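Local structure of possible HxlR family transcriptional factor (Thermoplasma volcanium, 3DF8) at residues A[31-36]-A[65-70]. The protein probably binds DNA and regulates transcription, as a dimeric winged helix-turn-helix protein of the HxlR family. Numbering follows the deposited sequence. Where two conformers were deposited one is given.
Sequences LIISVL and KDLIDS
Leu67 reaches from helix 57-69 to Ile32 and Ile33 on helix 29-36. The two helices belong to the winged helix-turn-helix domain of the HxlR family. Strands 73-77 and 81-85, which follow helix 57-69, form the hairpin of the wing. Helix 57-69 is probably the recognition helix, as in other winged helix-turn-helix proteins. The contact packs its C-terminal end against helix 29-36.

The side chain of Leu67 leaves its helix with CB directed at helix 29-36. At chi1 -74° CG turns away from the carbonyl carbon, and the fork of CD1 and CD2 faces helix 29-36. From CG the two methyls part, one for each isoleucine. CD1 meets CG2 of Ile32 at 3.7 Å, methyl against methyl. CD2 meets CD1 of Ile33 at 3.9 Å and lies 4.1 Å from CG1 of the same residue. The fork of the leucine thus serves two consecutive residues of one helix turn.

The isoleucines use different branches. Ile32 starts out toward Leu67 and touches it with its short gamma branch. Ile33 sets off more to one side, and its long branch brings the delta methyl back to the leucine. The contact is wholly apolar, with no hydrogen bond between the segments. The nearest CA atoms across the contact, those of Ile33 and Leu67, are 8.8 Å apart, and side chains alone bridge the gap.

Leu23, and Val73 of the wing, also pack on Leu67, while Ile52 and Ile55 touch Ile32 and Leu24 and Leu96 touch Ile33.

Helix 57-69 ends just beyond the leucine. There Asp66 O accepts both Ser70 N and Ser70 OG, from opposite faces of its carbonyl plane, and the OG bond is 3.0 Å long.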
ATOM      1  N   LEU A  31       2.879  -7.003  -3.766  1.00 29.49           N
ATOM      2  CA  LEU A  31       3.404  -8.380  -3.721  1.00 29.99           C
ATOM      3  C   LEU A  31       4.484  -8.595  -4.790  1.00 30.67           C
ATOM      4  O   LEU A  31       5.459  -9.313  -4.518  1.00 29.61           O
ATOM      5  CB  LEU A  31       2.295  -9.381  -3.890  1.00 28.61           C
ATOM      6  CG  LEU A  31       1.329  -9.493  -2.696  1.00 27.57           C
ATOM      7  CD1 LEU A  31       0.160 -10.421  -3.104  1.00 29.53           C
ATOM      8  CD2 LEU A  31       2.061  -9.896  -1.416  1.00 32.58           C
ATOM      9  N   ILE A  32       4.306  -8.029  -5.989  1.00 29.61           N
ATOM     10  CA  ILE A  32       5.344  -8.153  -7.052  1.00 29.63           C
ATOM     11  C   ILE A  32       6.658  -7.495  -6.560  1.00 29.77           C
ATOM     12  O   ILE A  32       7.748  -8.096  -6.648  1.00 31.22           O
ATOM     13  CB  ILE A  32       4.873  -7.546  -8.367  1.00 30.11           C
ATOM     14  CG1 ILE A  32       3.729  -8.417  -8.954  1.00 28.44           C
ATOM     15  CG2 ILE A  32       6.058  -7.437  -9.340  1.00 28.91           C
ATOM     16  CD1 ILE A  32       2.832  -7.737 -10.066  1.00 31.16           C
ATOM     17  N   ILE A  33       6.567  -6.259  -6.079  1.00 29.65           N
ATOM     18  CA  ILE A  33       7.748  -5.587  -5.500  1.00 29.78           C
ATOM     19  C   ILE A  33       8.396  -6.421  -4.407  1.00 30.83           C
ATOM     20  O   ILE A  33       9.605  -6.551  -4.364  1.00 31.62           O
ATOM     21  CB  ILE A  33       7.406  -4.157  -4.993  1.00 29.54           C
ATOM     22  CG1 ILE A  33       6.975  -3.296  -6.205  1.00 30.49           C
ATOM     23  CG2 ILE A  33       8.546  -3.543  -4.121  1.00 28.42           C
ATOM     24  CD1 ILE A  33       6.338  -1.926  -5.839  1.00 31.56           C
ATOM     25  N   SER A  34       7.572  -6.984  -3.524  1.00 30.02           N
ATOM     26  CA  SER A  34       8.103  -7.802  -2.424  1.00 29.45           C
ATOM     27  C   SER A  34       8.832  -9.062  -2.924  1.00 28.34           C
ATOM     28  O   SER A  34       9.968  -9.385  -2.475  1.00 29.92           O
ATOM     29  CB  SER A  34       6.945  -8.184  -1.517  1.00 29.54           C
ATOM     30  OG  SER A  34       6.285  -7.012  -1.033  1.00 33.14           O
ATOM     31  N   VAL A  35       8.222  -9.789  -3.846  1.00 29.48           N
ATOM     32  CA  VAL A  35       8.854 -11.052  -4.264  0.50 29.47           C
ATOM     33  C   VAL A  35      10.114 -10.776  -5.092  1.00 29.83           C
ATOM     34  O   VAL A  35      11.039 -11.565  -5.069  1.00 29.45           O
ATOM     35  CB  VAL A  35       7.884 -12.066  -4.954  0.50 29.52           C
ATOM     36  CG1 VAL A  35       6.788 -12.513  -3.984  0.50 29.61           C
ATOM     37  CG2 VAL A  35       7.295 -11.509  -6.275  0.50 29.25           C
ATOM     38  N   LEU A  36      10.149  -9.645  -5.813  1.00 29.61           N
ATOM     39  CA  LEU A  36      11.337  -9.332  -6.633  1.00 31.83           C
ATOM     40  C   LEU A  36      12.592  -9.140  -5.782  1.00 32.62           C
ATOM     41  O   LEU A  36      13.751  -9.245  -6.258  1.00 33.33           O
ATOM     42  CB  LEU A  36      11.066  -8.133  -7.558  1.00 31.76           C
ATOM     43  CG  LEU A  36      10.359  -8.444  -8.870  1.00 34.33           C
ATOM     44  CD1 LEU A  36       9.935  -7.191  -9.597  1.00 33.48           C
ATOM     45  CD2 LEU A  36      11.222  -9.351  -9.784  1.00 33.15           C
ATOM     46  N   LYS A  65       5.059  -4.075 -16.646  1.00 30.75           N
ATOM     47  CA  LYS A  65       5.268  -2.969 -17.590  1.00 30.94           C
ATOM     48  C   LYS A  65       5.122  -1.629 -16.850  1.00 30.64           C
ATOM     49  O   LYS A  65       5.914  -0.700 -17.081  1.00 30.81           O
ATOM     50  CB  LYS A  65       4.262  -3.040 -18.716  1.00 31.13           C
ATOM     51  CG  LYS A  65       4.336  -1.852 -19.637  1.00 33.76           C
ATOM     52  CD  LYS A  65       3.230  -1.882 -20.654  1.00 38.55           C
ATOM     53  CE  LYS A  65       3.127  -0.510 -21.313  1.00 40.18           C
ATOM     54  NZ  LYS A  65       4.454  -0.142 -21.883  1.00 43.76           N
ATOM     55  N   ASP A  66       4.127  -1.532 -15.966  1.00 29.42           N
ATOM     56  CA  ASP A  66       3.852  -0.247 -15.324  1.00 29.50           C
ATOM     57  C   ASP A  66       5.019   0.009 -14.382  1.00 28.62           C
ATOM     58  O   ASP A  66       5.429   1.161 -14.196  1.00 28.98           O
ATOM     59  CB  ASP A  66       2.550  -0.265 -14.516  1.00 30.07           C
ATOM     60  CG  ASP A  66       1.308  -0.275 -15.375  1.00 34.15           C
ATOM     61  OD1 ASP A  66       1.373   0.138 -16.558  1.00 36.32           O
ATOM     62  OD2 ASP A  66       0.263  -0.680 -14.801  1.00 37.95           O
ATOM     63  N   LEU A  67       5.508  -1.069 -13.765  1.00 28.40           N
ATOM     64  CA  LEU A  67       6.642  -0.930 -12.843  1.00 26.03           C
ATOM     65  C   LEU A  67       7.943  -0.518 -13.537  1.00 27.98           C
ATOM     66  O   LEU A  67       8.737   0.256 -12.981  1.00 28.27           O
ATOM     67  CB  LEU A  67       6.856  -2.199 -11.991  1.00 27.42           C
ATOM     68  CG  LEU A  67       5.834  -2.426 -10.878  1.00 26.45           C
ATOM     69  CD1 LEU A  67       5.873  -3.940 -10.430  1.00 26.39           C
ATOM     70  CD2 LEU A  67       5.934  -1.497  -9.690  1.00 28.59           C
ATOM     71  N   ILE A  68       8.168  -1.063 -14.727  1.00 27.87           N
ATOM     72  CA  ILE A  68       9.317  -0.662 -15.568  1.00 28.22           C
ATOM     73  C   ILE A  68       9.153   0.820 -15.968  1.00 28.92           C
ATOM     74  O   ILE A  68      10.080   1.624 -15.843  1.00 28.86           O
ATOM     75  CB  ILE A  68       9.407  -1.560 -16.804  1.00 27.86           C
ATOM     76  CG1 ILE A  68       9.809  -2.985 -16.400  1.00 28.61           C
ATOM     77  CG2 ILE A  68      10.407  -0.956 -17.838  1.00 27.84           C
ATOM     78  CD1 ILE A  68       9.702  -4.008 -17.567  1.00 28.47           C
ATOM     79  N   ASP A  69       7.971   1.180 -16.440  1.00 28.29           N
ATOM     80  CA  ASP A  69       7.702   2.569 -16.848  1.00 30.66           C
ATOM     81  C   ASP A  69       7.915   3.575 -15.702  1.00 30.59           C
ATOM     82  O   ASP A  69       8.371   4.704 -15.939  1.00 30.51           O
ATOM     83  CB  ASP A  69       6.311   2.672 -17.462  1.00 31.59           C
ATOM     84  CG  ASP A  69       6.203   1.967 -18.824  1.00 36.35           C
ATOM     85  OD1 ASP A  69       7.235   1.502 -19.377  1.00 40.91           O
ATOM     86  OD2 ASP A  69       5.078   1.886 -19.349  1.00 39.91           O
ATOM     87  N   SER A  70       7.608   3.151 -14.476  1.00 29.87           N
ATOM     88  CA  SER A  70       7.727   3.986 -13.282  0.50 30.17           C
ATOM     89  C   SER A  70       9.129   3.976 -12.672  1.00 30.20           C
ATOM     90  O   SER A  70       9.378   4.670 -11.685  1.00 30.92           O
ATOM     91  CB  SER A  70       6.657   3.592 -12.257  0.50 30.09           C
ATOM     92  OG  SER A  70       5.366   3.845 -12.799  0.50 30.21           O
TER